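Long-range contacts in spindle assembly checkpoint serine/threonine-protein kinase BUB1 (Saccharomyces cerevisiae, PDB 3ESL), which is a protein kinase that signals in the spindle assembly checkpoint, delaying anaphase until chromosomes are bioriented on the spindle: residues D27-L32 with E71-D76; F131-V136 with R179-G184; Q7-K12 with T42-V47. One frame throughout, in Å; residues are numbered along the deposited sequence.

Contact 1: D27-L32 with E71-D76; sequences DDPLDL and ETYRND
The ring of Tyr-73 meets Asp-28 at its phenol edge, where OD1 lies in the ring plane and the carboxylate is turned by 20°, nearly coplanar with it. Leu-30 and Pro-29 approach the same ring obliquely: Leu-30 CB comes to 3.5 Å from Tyr-73 CE1, and Pro-29 CG to 4.0 Å from Tyr-73 CE2. Tyr-73 OH donates to Asp-28 OD1 at 2.7 Å, and OD1 receives it on its anti lone pair, the one away from OD2. Tyr-73 OH also accepts a weak, nearly straight hydrogen bond from Leu-30 N, 3.3 Å away (166° at the hydrogen), in the first turn of helix 29-47. With CG anti to the backbone N (chi1 -167°), Asp-28 swings its carboxylate to the hydroxyl while OD2 pairs with Arg-78. That arginine also holds Asp-76, the N-cap of helix 77-90. A phenylalanine in place of Tyr-73 would probably keep the apolar contacts but deprive Asp-28 OD1 of one donor and Leu-30 N of its weak acceptor. Tyr-73 opens and Asp-76 closes a type I beta turn; through it the contact joins the start of helix 29-47 to the N-terminus of helix 77-90, within the all-helical, TPR-like Mad3/BUB1 homology region.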
ATOM      1  N   ASP A  27     -16.097  13.260  -9.414  1.00 19.66           N
ATOM      2  CA  ASP A  27     -15.587  12.319 -10.438  1.00 19.47           C
ATOM      3  C   ASP A  27     -14.355  11.601  -9.912  1.00 18.49           C
ATOM      4  O   ASP A  27     -14.154  10.416 -10.188  1.00 20.98           O
ATOM      5  CB  ASP A  27     -15.211  13.060 -11.715  1.00 19.32           C
ATOM      6  CG  ASP A  27     -16.412  13.678 -12.388  1.00 23.34           C
ATOM      7  OD1 ASP A  27     -17.399  12.943 -12.571  1.00 21.24           O
ATOM      8  OD2 ASP A  27     -16.370  14.895 -12.675  1.00 27.94           O
ATOM      9  N   ASP A  28     -13.526  12.329  -9.170  0.80 14.36           N
ATOM     10  CA  ASP A  28     -12.258  11.784  -8.654  0.80 13.94           C
ATOM     11  C   ASP A  28     -12.168  11.996  -7.135  0.80 13.64           C
ATOM     12  O   ASP A  28     -11.372  12.801  -6.655  0.80 14.67           O
ATOM     13  CB  ASP A  28     -11.090  12.476  -9.388  0.80 13.20           C
ATOM     14  CG  ASP A  28      -9.728  11.782  -9.184  0.80 17.29           C
ATOM     15  OD1 ASP A  28      -9.637  10.627  -8.721  0.80 16.45           O
ATOM     16  OD2 ASP A  28      -8.726  12.448  -9.501  0.80 17.44           O
ATOM     17  N   PRO A  29     -12.968  11.236  -6.365  1.00 17.86           N
ATOM     18  CA  PRO A  29     -12.957  11.417  -4.910  1.00 18.08           C
ATOM     19  C   PRO A  29     -11.562  11.149  -4.307  1.00 18.94           C
ATOM     20  O   PRO A  29     -11.199  11.729  -3.269  1.00 17.52           O
ATOM     21  CB  PRO A  29     -13.978  10.387  -4.428  1.00 18.87           C
ATOM     22  CG  PRO A  29     -14.015   9.332  -5.549  1.00 18.33           C
ATOM     23  CD  PRO A  29     -13.881  10.153  -6.786  1.00 18.42           C
ATOM     24  N   LEU A  30     -10.768  10.301  -4.962  1.00 17.54           N
ATOM     25  CA  LEU A  30      -9.405  10.039  -4.470  1.00 18.43           C
ATOM     26  C   LEU A  30      -8.592  11.340  -4.357  1.00 18.41           C
ATOM     27  O   LEU A  30      -7.795  11.503  -3.424  1.00 20.65           O
ATOM     28  CB  LEU A  30      -8.679   9.051  -5.394  1.00 17.47           C
ATOM     29  CG  LEU A  30      -7.250   8.679  -4.972  1.00 18.72           C
ATOM     30  CD1 LEU A  30      -7.224   8.118  -3.559  1.00 20.88           C
ATOM     31  CD2 LEU A  30      -6.678   7.664  -5.959  1.00 19.88           C
ATOM     32  N   ASP A  31      -8.808  12.267  -5.284  1.00 19.08           N
ATOM     33  CA  ASP A  31      -8.060  13.530  -5.293  1.00 20.40           C
ATOM     34  C   ASP A  31      -8.276  14.343  -4.020  1.00 20.09           C
ATOM     35  O   ASP A  31      -7.335  14.943  -3.519  1.00 19.92           O
ATOM     36  CB  ASP A  31      -8.412  14.358  -6.525  1.00 22.16           C
ATOM     37  CG  ASP A  31      -7.475  15.530  -6.725  1.00 29.39           C
ATOM     38  OD1 ASP A  31      -6.248  15.295  -6.811  1.00 30.65           O
ATOM     39  OD2 ASP A  31      -7.979  16.680  -6.783  1.00 32.65           O
ATOM     40  N   LEU A  32      -9.493  14.321  -3.479  1.00 19.77           N
ATOM     41  CA  LEU A  32      -9.784  15.084  -2.255  1.00 19.39           C
ATOM     42  C   LEU A  32      -9.049  14.449  -1.067  1.00 19.04           C
ATOM     43  O   LEU A  32      -8.411  15.155  -0.280  1.00 19.04           O
ATOM     44  CB  LEU A  32     -11.299  15.197  -2.009  1.00 18.19           C
ATOM     45  CG  LEU A  32     -11.725  15.847  -0.675  1.00 19.99           C
ATOM     46  CD1 LEU A  32     -11.177  17.264  -0.519  1.00 20.39           C
ATOM     47  CD2 LEU A  32     -13.263  15.824  -0.541  1.00 18.85           C
ATOM     48  N   GLU A  71     -14.174  -0.371  -8.287  0.50 25.85           N
ATOM     49  CA  GLU A  71     -13.376  -1.171  -9.217  0.50 27.61           C
ATOM     50  C   GLU A  71     -12.552  -0.320 -10.174  0.50 25.12           C
ATOM     51  O   GLU A  71     -11.489  -0.747 -10.644  0.50 23.44           O
ATOM     52  CB  GLU A  71     -14.279  -2.119 -10.013  0.50 30.09           C
ATOM     53  CG  GLU A  71     -14.897  -3.230  -9.174  0.50 34.36           C
ATOM     54  CD  GLU A  71     -15.764  -4.176  -9.989  0.50 34.99           C
ATOM     55  OE1 GLU A  71     -16.841  -3.749 -10.466  0.50 38.89           O
ATOM     56  OE2 GLU A  71     -15.372  -5.351 -10.135  0.50 39.25           O
ATOM     57  N   THR A  72     -13.051   0.881 -10.462  1.00 21.86           N
ATOM     58  CA  THR A  72     -12.387   1.789 -11.396  1.00 22.60           C
ATOM     59  C   THR A  72     -11.004   2.209 -10.883  1.00 20.24           C
ATOM     60  O   THR A  72     -10.137   2.539 -11.685  1.00 19.37           O
ATOM     61  CB  THR A  72     -13.211   3.057 -11.702  1.00 20.99           C
ATOM     62  OG1 THR A  72     -13.276   3.880 -10.532  1.00 20.35           O
ATOM     63  CG2 THR A  72     -14.641   2.717 -12.200  1.00 20.02           C
ATOM     64  N   TYR A  73     -10.822   2.217  -9.560  1.00 19.43           N
ATOM     65  CA  TYR A  73      -9.541   2.627  -8.947  1.00 18.64           C
ATOM     66  C   TYR A  73      -8.538   1.487  -8.714  1.00 18.73           C
ATOM     67  O   TYR A  73      -7.407   1.727  -8.232  1.00 18.62           O
ATOM     68  CB  TYR A  73      -9.833   3.315  -7.618  1.00 19.12           C
ATOM     69  CG  TYR A  73     -10.242   4.762  -7.722  1.00 16.89           C
ATOM     70  CD1 TYR A  73      -9.313   5.749  -8.081  1.00 17.39           C
ATOM     71  CD2 TYR A  73     -11.548   5.163  -7.419  1.00 17.79           C
ATOM     72  CE1 TYR A  73      -9.675   7.086  -8.150  1.00 18.03           C
ATOM     73  CE2 TYR A  73     -11.906   6.497  -7.458  1.00 17.81           C
ATOM     74  CZ  TYR A  73     -10.977   7.448  -7.825  1.00 19.09           C
ATOM     75  OH  TYR A  73     -11.326   8.764  -7.872  1.00 19.85           O
ATOM     76  N   ARG A  74      -8.940   0.253  -9.054  1.00 19.74           N
ATOM     77  CA  ARG A  74      -8.129  -0.938  -8.740  1.00 22.21           C
ATOM     78  C   ARG A  74      -6.652  -0.795  -9.105  1.00 20.47           C
ATOM     79  O   ARG A  74      -5.770  -1.152  -8.314  1.00 22.13           O
ATOM     80  CB  ARG A  74      -8.696  -2.175  -9.445  1.00 27.57           C
ATOM     81  CG  ARG A  74      -9.754  -2.902  -8.671  1.00 34.53           C
ATOM     82  CD  ARG A  74     -10.117  -4.179  -9.413  1.00 38.48           C
ATOM     83  NE  ARG A  74     -11.265  -4.862  -8.819  1.00 49.50           N
ATOM     84  CZ  ARG A  74     -12.035  -5.734  -9.470  1.00 51.79           C
ATOM     85  NH1 ARG A  74     -11.790  -6.025 -10.743  1.00 52.55           N
ATOM     86  NH2 ARG A  74     -13.058  -6.308  -8.851  1.00 54.06           N
ATOM     87  N   ASN A  75      -6.381  -0.296 -10.310  1.00 18.11           N
ATOM     88  CA  ASN A  75      -5.003  -0.123 -10.752  1.00 19.44           C
ATOM     89  C   ASN A  75      -4.622   1.331 -10.985  1.00 21.40           C
ATOM     90  O   ASN A  75      -3.828   1.639 -11.873  1.00 19.96           O
ATOM     91  CB  ASN A  75      -4.701  -1.021 -11.958  1.00 20.69           C
ATOM     92  CG  ASN A  75      -4.614  -2.477 -11.564  1.00 22.64           C
ATOM     93  OD1 ASN A  75      -3.688  -2.882 -10.843  1.00 20.19           O
ATOM     94  ND2 ASN A  75      -5.585  -3.267 -12.004  1.00 25.05           N
ATOM     95  N   ASP A  76      -5.202   2.222 -10.172  1.00 18.61           N
ATOM     96  CA  ASP A  76      -4.805   3.627 -10.154  1.00 17.88           C
ATOM     97  C   ASP A  76      -3.502   3.710  -9.349  1.00 16.93           C
ATOM     98  O   ASP A  76      -3.491   3.352  -8.163  1.00 18.72           O
ATOM     99  CB  ASP A  76      -5.915   4.468  -9.498  1.00 19.05           C
ATOM    100  CG  ASP A  76      -5.657   5.968  -9.584  1.00 18.90           C
ATOM    101  OD1 ASP A  76      -4.532   6.418  -9.300  1.00 20.89           O
ATOM    102  OD2 ASP A  76      -6.592   6.715  -9.953  1.00 18.32           O
TER

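Contact 2: F131-V136 with R179-G184; sequences FLEAKV and RERLKG
The carboxylate of Glu-133 lies over one face of the Arg-181 guanidinium, with CD 3.3 Å above that plane and displaced toward its rim. The two side chains belong to helices that cross almost perpendicularly (signed angle -83°, segment axes 8.6 Å apart), joining helix 131-143 to the short helix 177-186 in the all-alpha N-terminal domain. Glu-133 OE2 reaches Arg-181 NH1 at 2.8 Å in a salt bridge, but the carboxylate and guanidinium planes stand 65° apart, far from a coplanar, two-pronged pairing. A bend at chi2 (92°) folds the glutamate chain back toward the arginine, and its CG meanwhile packs against Arg-181 CB. The arginine NE also has Asp-177 as a long, weak ion-pair partner, which probably adds little to the grip of Glu-133.

Beside this polar patch the helices meet through apolar groups. Val-136 and Leu-182 lie alongside each other, pointing opposite ways, with Val-136 CG1 3.5 Å from Leu-182 CD2. The other branch, Val-136 CG2, rests 3.9 Å from CG of Arg-179, whose chain crosses the valine at about a right angle. Leu-182 CD1 reaches back to Glu-133 CB, while Leu-125 of helix 115-127 also packs on Leu-182 and draws a third helix into the cluster. Leu-132 meets the far end of the arginine: its CD1 lies in the guanidinium plane, at the edge beside NH2. A water completes the junction, accepting from Leu-132 N at 2.8 Å and from Arg-181 NH1 at 3.3 Å.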
ATOM      1  N   PHE A 131      13.319 -15.714   0.464  1.00 28.91           N
ATOM      2  CA  PHE A 131      14.113 -15.272  -0.681  1.00 31.83           C
ATOM      3  C   PHE A 131      13.573 -15.734  -2.031  1.00 32.97           C
ATOM      4  O   PHE A 131      13.420 -14.928  -2.959  1.00 32.88           O
ATOM      5  CB  PHE A 131      15.596 -15.652  -0.494  1.00 31.41           C
ATOM      6  CG  PHE A 131      16.274 -14.896   0.620  1.00 29.73           C
ATOM      7  CD1 PHE A 131      16.465 -13.523   0.534  1.00 30.89           C
ATOM      8  CD2 PHE A 131      16.730 -15.568   1.756  1.00 34.27           C
ATOM      9  CE1 PHE A 131      17.081 -12.817   1.564  1.00 34.03           C
ATOM     10  CE2 PHE A 131      17.355 -14.878   2.788  1.00 32.79           C
ATOM     11  CZ  PHE A 131      17.531 -13.500   2.698  1.00 34.28           C
ATOM     12  N   LEU A 132      13.260 -17.018  -2.145  1.00 33.52           N
ATOM     13  CA  LEU A 132      12.836 -17.555  -3.433  1.00 35.56           C
ATOM     14  C   LEU A 132      11.367 -17.240  -3.750  1.00 34.04           C
ATOM     15  O   LEU A 132      10.996 -17.092  -4.916  1.00 34.26           O
ATOM     16  CB  LEU A 132      13.172 -19.051  -3.555  1.00 39.75           C
ATOM     17  CG  LEU A 132      14.675 -19.366  -3.402  1.00 40.80           C
ATOM     18  CD1 LEU A 132      14.942 -20.864  -3.363  1.00 43.69           C
ATOM     19  CD2 LEU A 132      15.536 -18.678  -4.469  1.00 42.03           C
ATOM     20  N   GLU A 133      10.552 -17.095  -2.708  1.00 31.67           N
ATOM     21  CA  GLU A 133       9.175 -16.621  -2.885  1.00 29.67           C
ATOM     22  C   GLU A 133       9.172 -15.197  -3.443  1.00 26.66           C
ATOM     23  O   GLU A 133       8.348 -14.868  -4.312  1.00 27.83           O
ATOM     24  CB  GLU A 133       8.398 -16.672  -1.568  1.00 30.68           C
ATOM     25  CG  GLU A 133       8.117 -18.090  -1.065  1.00 37.01           C
ATOM     26  CD  GLU A 133       9.184 -18.623  -0.109  1.00 40.32           C
ATOM     27  OE1 GLU A 133      10.345 -18.155  -0.138  1.00 39.64           O
ATOM     28  OE2 GLU A 133       8.849 -19.528   0.686  1.00 45.88           O
ATOM     29  N   ALA A 134      10.088 -14.365  -2.943  1.00 27.54           N
ATOM     30  CA  ALA A 134      10.222 -12.981  -3.412  1.00 24.90           C
ATOM     31  C   ALA A 134      10.567 -12.914  -4.900  1.00 28.20           C
ATOM     32  O   ALA A 134      10.069 -12.045  -5.620  1.00 26.64           O
ATOM     33  CB  ALA A 134      11.244 -12.223  -2.584  1.00 26.92           C
ATOM     34  N   LYS A 135      11.406 -13.842  -5.371  1.00 28.46           N
ATOM     35  CA  LYS A 135      11.761 -13.899  -6.793  1.00 30.85           C
ATOM     36  C   LYS A 135      10.546 -14.297  -7.617  1.00 29.83           C
ATOM     37  O   LYS A 135      10.250 -13.668  -8.630  1.00 31.16           O
ATOM     38  CB  LYS A 135      12.932 -14.879  -7.029  1.00 30.72           C
ATOM     39  CG  LYS A 135      13.235 -15.166  -8.490  1.00 35.83           C
ATOM     40  CD  LYS A 135      14.518 -15.978  -8.631  1.00 37.58           C
ATOM     41  CE  LYS A 135      14.815 -16.293 -10.087  1.00 42.47           C
ATOM     42  NZ  LYS A 135      16.276 -16.479 -10.289  1.00 44.30           N
ATOM     43  N   VAL A 136       9.816 -15.312  -7.158  1.00 28.63           N
ATOM     44  CA  VAL A 136       8.654 -15.815  -7.884  1.00 28.63           C
ATOM     45  C   VAL A 136       7.589 -14.716  -8.013  1.00 29.83           C
ATOM     46  O   VAL A 136       6.913 -14.607  -9.039  1.00 28.27           O
ATOM     47  CB  VAL A 136       8.064 -17.074  -7.221  1.00 32.20           C
ATOM     48  CG1 VAL A 136       6.793 -17.527  -7.936  1.00 32.20           C
ATOM     49  CG2 VAL A 136       9.091 -18.205  -7.232  1.00 32.86           C
ATOM     50  N   ARG A 179       7.626 -21.739  -5.906  1.00 47.29           N
ATOM     51  CA  ARG A 179       6.377 -21.288  -6.518  1.00 49.38           C
ATOM     52  C   ARG A 179       5.176 -21.775  -5.710  1.00 49.28           C
ATOM     53  O   ARG A 179       4.222 -21.026  -5.483  1.00 47.14           O
ATOM     54  CB  ARG A 179       6.263 -21.760  -7.972  1.00 51.27           C
ATOM     55  CG  ARG A 179       7.441 -21.375  -8.851  1.00 55.53           C
ATOM     56  CD  ARG A 179       6.977 -21.001 -10.247  1.00 60.01           C
ATOM     57  NE  ARG A 179       8.079 -20.971 -11.208  1.00 62.23           N
ATOM     58  CZ  ARG A 179       8.159 -21.750 -12.285  1.00 64.29           C
ATOM     59  NH1 ARG A 179       7.194 -22.625 -12.557  1.00 64.52           N
ATOM     60  NH2 ARG A 179       9.202 -21.648 -13.100  1.00 64.40           N
ATOM     61  N   GLU A 180       5.232 -23.034  -5.276  1.00 48.70           N
ATOM     62  CA  GLU A 180       4.166 -23.611  -4.458  1.00 48.48           C
ATOM     63  C   GLU A 180       4.124 -23.017  -3.053  1.00 45.51           C
ATOM     64  O   GLU A 180       3.048 -22.895  -2.462  1.00 46.85           O
ATOM     65  CB  GLU A 180       4.287 -25.136  -4.403  1.00 52.11           C
ATOM     66  CG  GLU A 180       3.579 -25.843  -5.558  1.00 57.25           C
ATOM     67  CD  GLU A 180       2.055 -25.821  -5.435  1.00 61.19           C
ATOM     68  OE1 GLU A 180       1.539 -25.687  -4.300  1.00 63.06           O
ATOM     69  OE2 GLU A 180       1.370 -25.946  -6.476  1.00 62.96           O
ATOM     70  N   ARG A 181       5.293 -22.652  -2.532  1.00 43.94           N
ATOM     71  CA  ARG A 181       5.400 -21.957  -1.251  1.00 44.57           C
ATOM     72  C   ARG A 181       4.769 -20.563  -1.347  1.00 44.39           C
ATOM     73  O   ARG A 181       4.006 -20.168  -0.461  1.00 43.17           O
ATOM     74  CB  ARG A 181       6.859 -21.850  -0.800  1.00 45.44           C
ATOM     75  CG  ARG A 181       7.417 -23.101  -0.109  1.00 46.18           C
ATOM     76  CD  ARG A 181       8.783 -22.816   0.493  1.00 47.76           C
ATOM     77  NE  ARG A 181       9.801 -22.633  -0.540  1.00 51.63           N
ATOM     78  CZ  ARG A 181      10.890 -21.882  -0.405  1.00 51.91           C
ATOM     79  NH1 ARG A 181      11.117 -21.217   0.719  1.00 56.63           N
ATOM     80  NH2 ARG A 181      11.754 -21.785  -1.405  1.00 53.60           N
ATOM     81  N   LEU A 182       5.072 -19.841  -2.428  1.00 41.86           N
ATOM     82  CA  LEU A 182       4.449 -18.532  -2.678  1.00 40.05           C
ATOM     83  C   LEU A 182       2.935 -18.650  -2.830  1.00 40.65           C
ATOM     84  O   LEU A 182       2.189 -17.882  -2.216  1.00 40.03           O
ATOM     85  CB  LEU A 182       5.051 -17.823  -3.899  1.00 39.24           C
ATOM     86  CG  LEU A 182       4.437 -16.433  -4.179  1.00 38.88           C
ATOM     87  CD1 LEU A 182       4.733 -15.445  -3.048  1.00 38.73           C
ATOM     88  CD2 LEU A 182       4.877 -15.869  -5.518  1.00 37.99           C
ATOM     89  N   LYS A 183       2.489 -19.606  -3.646  1.00 40.87           N
ATOM     90  CA  LYS A 183       1.062 -19.868  -3.820  1.00 43.88           C
ATOM     91  C   LYS A 183       0.367 -20.040  -2.467  1.00 42.98           C
ATOM     92  O   LYS A 183      -0.685 -19.444  -2.224  1.00 42.49           O
ATOM     93  CB  LYS A 183       0.840 -21.109  -4.686  1.00 45.67           C
ATOM     94  CG  LYS A 183      -0.625 -21.363  -5.037  1.00 48.59           C
ATOM     95  CD  LYS A 183      -0.823 -22.709  -5.728  1.00 51.38           C
ATOM     96  CE  LYS A 183      -0.251 -22.721  -7.143  1.00 55.69           C
ATOM     97  NZ  LYS A 183      -0.584 -23.993  -7.852  1.00 58.20           N
ATOM     98  N   GLY A 184       0.969 -20.854  -1.599  1.00 41.61           N
ATOM     99  CA  GLY A 184       0.479 -21.056  -0.235  1.00 42.33           C
ATOM    100  C   GLY A 184       0.417 -19.764   0.565  1.00 41.46           C
ATOM    101  O   GLY A 184      -0.565 -19.509   1.270  1.00 44.07           O
TER
HETATM  102  O   HOH W   1      13.394 -19.041  -0.223  1.00 44.37           O

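Contact 3: Q7-K12 with T42-V47; sequences QLNQTK and TSYIEV
Segments 7-12 and 42-47 run in roughly opposing directions but splayed, with 132° between their N-to-C directions and their axes 10.5 Å apart at closest approach, the CA atoms of Leu-8 and Tyr-44 being the nearest pair. They belong to successive helices, 4-21 and 29-47, which form a helical hairpin of the kind from which TPR-like all-alpha domains are built. At 42-44 the second helix widens into a pi-type turn.

The polar link is made by Lys-12, which crosses Tyr-44 obliquely and donates from NZ to the phenol oxygen OH at 2.7 Å. Its chain is extended as far as CD and then turns at chi3 (77°), bringing CD and CE beside the phenol end of the ring before NZ reaches the hydroxyl. The same hydroxyl is hydrogen-bonded to Ser-51 of helix 49-67, so the tyrosine couples three helices through one oxygen. Farther round the ring, Leu-8 CB lies near its plane at the edge, 4.5 Å from Tyr-44 CD1, and Asn-9 ND2 stands at the edge too, while that amide bonds to His-5 O. Trp-39, five residues before Tyr-44 on the same helix, meets the tyrosine ring and also packs on Leu-8 and Lys-12, continuing the interface along helix 29-47.

Leu-8 divides its two methyls between neighbouring turns of the opposing helix. CD2 touches Ser-43 CB at 3.9 Å, whereas the other branch is directed at Val-47, where the fit is closer than ordinary van der Waals contact: Leu-8 CD1 lies only 3.5 Å from Val-47 CG2.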
ATOM      1  N   GLN A   7      -5.128  28.817  12.068  1.00 39.06           N
ATOM      2  CA  GLN A   7      -5.335  28.705  10.629  1.00 41.63           C
ATOM      3  C   GLN A   7      -5.249  27.241  10.202  1.00 35.72           C
ATOM      4  O   GLN A   7      -6.051  26.779   9.387  1.00 34.54           O
ATOM      5  CB  GLN A   7      -4.335  29.581   9.859  1.00 42.94           C
ATOM      6  CG  GLN A   7      -4.701  31.077   9.862  1.00 48.20           C
ATOM      7  CD  GLN A   7      -3.551  32.004   9.453  1.00 50.13           C
ATOM      8  OE1 GLN A   7      -2.381  31.736   9.740  1.00 54.34           O
ATOM      9  NE2 GLN A   7      -3.892  33.112   8.799  1.00 52.68           N
ATOM     10  N   LEU A   8      -4.295  26.512  10.776  1.00 34.87           N
ATOM     11  CA  LEU A   8      -4.130  25.093  10.465  1.00 34.26           C
ATOM     12  C   LEU A   8      -5.336  24.291  10.927  1.00 34.07           C
ATOM     13  O   LEU A   8      -5.806  23.402  10.214  1.00 30.32           O
ATOM     14  CB  LEU A   8      -2.838  24.538  11.072  1.00 35.74           C
ATOM     15  CG  LEU A   8      -1.526  25.005  10.433  1.00 38.56           C
ATOM     16  CD1 LEU A   8      -0.357  24.572  11.288  1.00 40.72           C
ATOM     17  CD2 LEU A   8      -1.362  24.513   9.003  1.00 37.96           C
ATOM     18  N   ASN A   9      -5.861  24.612  12.108  1.00 32.01           N
ATOM     19  CA  ASN A   9      -7.065  23.924  12.584  1.00 34.00           C
ATOM     20  C   ASN A   9      -8.318  24.181  11.767  1.00 32.79           C
ATOM     21  O   ASN A   9      -9.161  23.287  11.613  1.00 31.38           O
ATOM     22  CB  ASN A   9      -7.328  24.192  14.062  1.00 38.58           C
ATOM     23  CG  ASN A   9      -6.812  23.086  14.934  1.00 43.38           C
ATOM     24  OD1 ASN A   9      -7.546  22.149  15.260  1.00 47.38           O
ATOM     25  ND2 ASN A   9      -5.532  23.154  15.284  1.00 45.61           N
ATOM     26  N   GLN A  10      -8.454  25.400  11.249  1.00 29.28           N
ATOM     27  CA  GLN A  10      -9.581  25.714  10.377  1.00 27.40           C
ATOM     28  C   GLN A  10      -9.471  24.899   9.089  1.00 26.90           C
ATOM     29  O   GLN A  10     -10.475  24.421   8.569  1.00 26.22           O
ATOM     30  CB  GLN A  10      -9.624  27.204  10.048  1.00 30.13           C
ATOM     31  CG  GLN A  10      -9.899  28.063  11.272  1.00 33.98           C
ATOM     32  CD  GLN A  10      -9.934  29.541  10.963  1.00 35.30           C
ATOM     33  OE1 GLN A  10      -9.204  30.035  10.104  1.00 35.94           O
ATOM     34  NE2 GLN A  10     -10.786  30.260  11.676  1.00 39.96           N
ATOM     35  N   THR A  11      -8.242  24.753   8.595  1.00 26.58           N
ATOM     36  CA  THR A  11      -7.999  24.019   7.354  1.00 26.01           C
ATOM     37  C   THR A  11      -8.378  22.553   7.547  1.00 26.13           C
ATOM     38  O   THR A  11      -9.013  21.960   6.666  1.00 24.80           O
ATOM     39  CB  THR A  11      -6.551  24.169   6.846  1.00 27.65           C
ATOM     40  OG1 THR A  11      -6.305  25.540   6.499  1.00 28.83           O
ATOM     41  CG2 THR A  11      -6.318  23.325   5.589  1.00 28.70           C
ATOM     42  N   LYS A  12      -8.015  21.997   8.703  1.00 26.95           N
ATOM     43  CA  LYS A  12      -8.369  20.625   9.056  1.00 27.62           C
ATOM     44  C   LYS A  12      -9.881  20.432   9.042  1.00 28.31           C
ATOM     45  O   LYS A  12     -10.399  19.485   8.441  1.00 25.66           O
ATOM     46  CB  LYS A  12      -7.775  20.223  10.418  1.00 27.69           C
ATOM     47  CG  LYS A  12      -8.138  18.806  10.828  1.00 27.91           C
ATOM     48  CD  LYS A  12      -7.387  18.322  12.068  1.00 31.18           C
ATOM     49  CE  LYS A  12      -7.961  18.916  13.342  1.00 38.00           C
ATOM     50  NZ  LYS A  12      -7.301  18.321  14.550  1.00 38.81           N
ATOM     51  N   THR A  42       2.464  17.327   5.565  1.00 34.02           N
ATOM     52  CA  THR A  42       3.399  18.432   5.405  1.00 39.75           C
ATOM     53  C   THR A  42       3.103  19.524   6.437  1.00 40.15           C
ATOM     54  O   THR A  42       3.857  19.699   7.392  1.00 45.54           O
ATOM     55  CB  THR A  42       3.406  18.994   3.964  1.00 40.08           C
ATOM     56  OG1 THR A  42       2.084  19.407   3.595  1.00 42.70           O
ATOM     57  CG2 THR A  42       3.914  17.939   2.970  1.00 40.68           C
ATOM     58  N   SER A  43       1.983  20.212   6.276  1.00 38.27           N
ATOM     59  CA  SER A  43       1.675  21.373   7.100  1.00 39.18           C
ATOM     60  C   SER A  43       1.318  21.028   8.544  1.00 39.03           C
ATOM     61  O   SER A  43       1.890  21.593   9.485  1.00 39.43           O
ATOM     62  CB  SER A  43       0.569  22.201   6.452  1.00 38.43           C
ATOM     63  OG  SER A  43       1.003  22.688   5.195  1.00 39.28           O
ATOM     64  N   TYR A  44       0.389  20.093   8.718  1.00 36.89           N
ATOM     65  CA  TYR A  44      -0.175  19.809  10.037  1.00 38.02           C
ATOM     66  C   TYR A  44       0.789  19.075  10.979  1.00 40.59           C
ATOM     67  O   TYR A  44       0.945  19.464  12.138  1.00 41.91           O
ATOM     68  CB  TYR A  44      -1.497  19.043   9.892  1.00 38.74           C
ATOM     69  CG  TYR A  44      -2.323  18.967  11.155  1.00 38.56           C
ATOM     70  CD1 TYR A  44      -2.845  20.122  11.751  1.00 41.40           C
ATOM     71  CD2 TYR A  44      -2.599  17.741  11.746  1.00 38.62           C
ATOM     72  CE1 TYR A  44      -3.618  20.042  12.920  1.00 41.81           C
ATOM     73  CE2 TYR A  44      -3.362  17.648  12.909  1.00 40.60           C
ATOM     74  CZ  TYR A  44      -3.865  18.798  13.490  1.00 41.22           C
ATOM     75  OH  TYR A  44      -4.614  18.689  14.637  1.00 42.00           O
ATOM     76  N   ILE A  45       1.439  18.029  10.473  1.00 41.34           N
ATOM     77  CA  ILE A  45       2.358  17.214  11.270  1.00 44.30           C
ATOM     78  C   ILE A  45       3.649  17.969  11.662  1.00 47.32           C
ATOM     79  O   ILE A  45       4.318  17.600  12.630  1.00 48.13           O
ATOM     80  CB  ILE A  45       2.666  15.866  10.552  1.00 45.17           C
ATOM     81  CG1 ILE A  45       2.922  14.739  11.562  1.00 46.03           C
ATOM     82  CG2 ILE A  45       3.799  16.020   9.543  1.00 45.97           C
ATOM     83  CD1 ILE A  45       2.666  13.345  11.001  1.00 45.41           C
ATOM     84  N   GLU A  46       3.986  19.017  10.908  1.00 49.20           N
ATOM     85  CA  GLU A  46       5.141  19.876  11.216  1.00 53.09           C
ATOM     86  C   GLU A  46       4.919  20.742  12.457  1.00 53.48           C
ATOM     87  O   GLU A  46       5.880  21.157  13.109  1.00 54.05           O
ATOM     88  CB  GLU A  46       5.495  20.769  10.021  1.00 54.66           C
ATOM     89  CG  GLU A  46       6.791  20.395   9.291  1.00 60.48           C
ATOM     90  CD  GLU A  46       6.624  19.294   8.247  1.00 64.79           C
ATOM     91  OE1 GLU A  46       6.069  18.220   8.573  1.00 67.51           O
ATOM     92  OE2 GLU A  46       7.063  19.499   7.092  1.00 66.05           O
ATOM     93  N   VAL A  47       3.655  21.010  12.773  1.00 53.03           N
ATOM     94  CA  VAL A  47       3.289  21.878  13.893  1.00 52.79           C
ATOM     95  C   VAL A  47       2.815  21.069  15.112  1.00 53.68           C
ATOM     96  O   VAL A  47       3.122  21.422  16.256  1.00 53.66           O
ATOM     97  CB  VAL A  47       2.248  22.948  13.454  1.00 52.58           C
ATOM     98  CG1 VAL A  47       1.796  23.812  14.624  1.00 54.12           C
ATOM     99  CG2 VAL A  47       2.838  23.829  12.359  1.00 52.18           C
TER

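Contacts 1 and 3 share helix 29-47: contact 1 engages its first turn and contact 3 its far end, with centres 25 Å apart and nearest atoms about 9 Å apart. Their segments alternate along the chain; helix 29-47 meets helix 4-21 near its C-terminal end and the turn before helix 77-90 near its N-terminal end. Contact 2 follows later in the sequence and lies across the centre of the chain from both, its centre 31 Å from that of contact 1 and 44 Å from that of contact 3. All three lie within the N-terminal helical domain; the kinase domain and its active site belong to another part of BUB1, absent from this fragment.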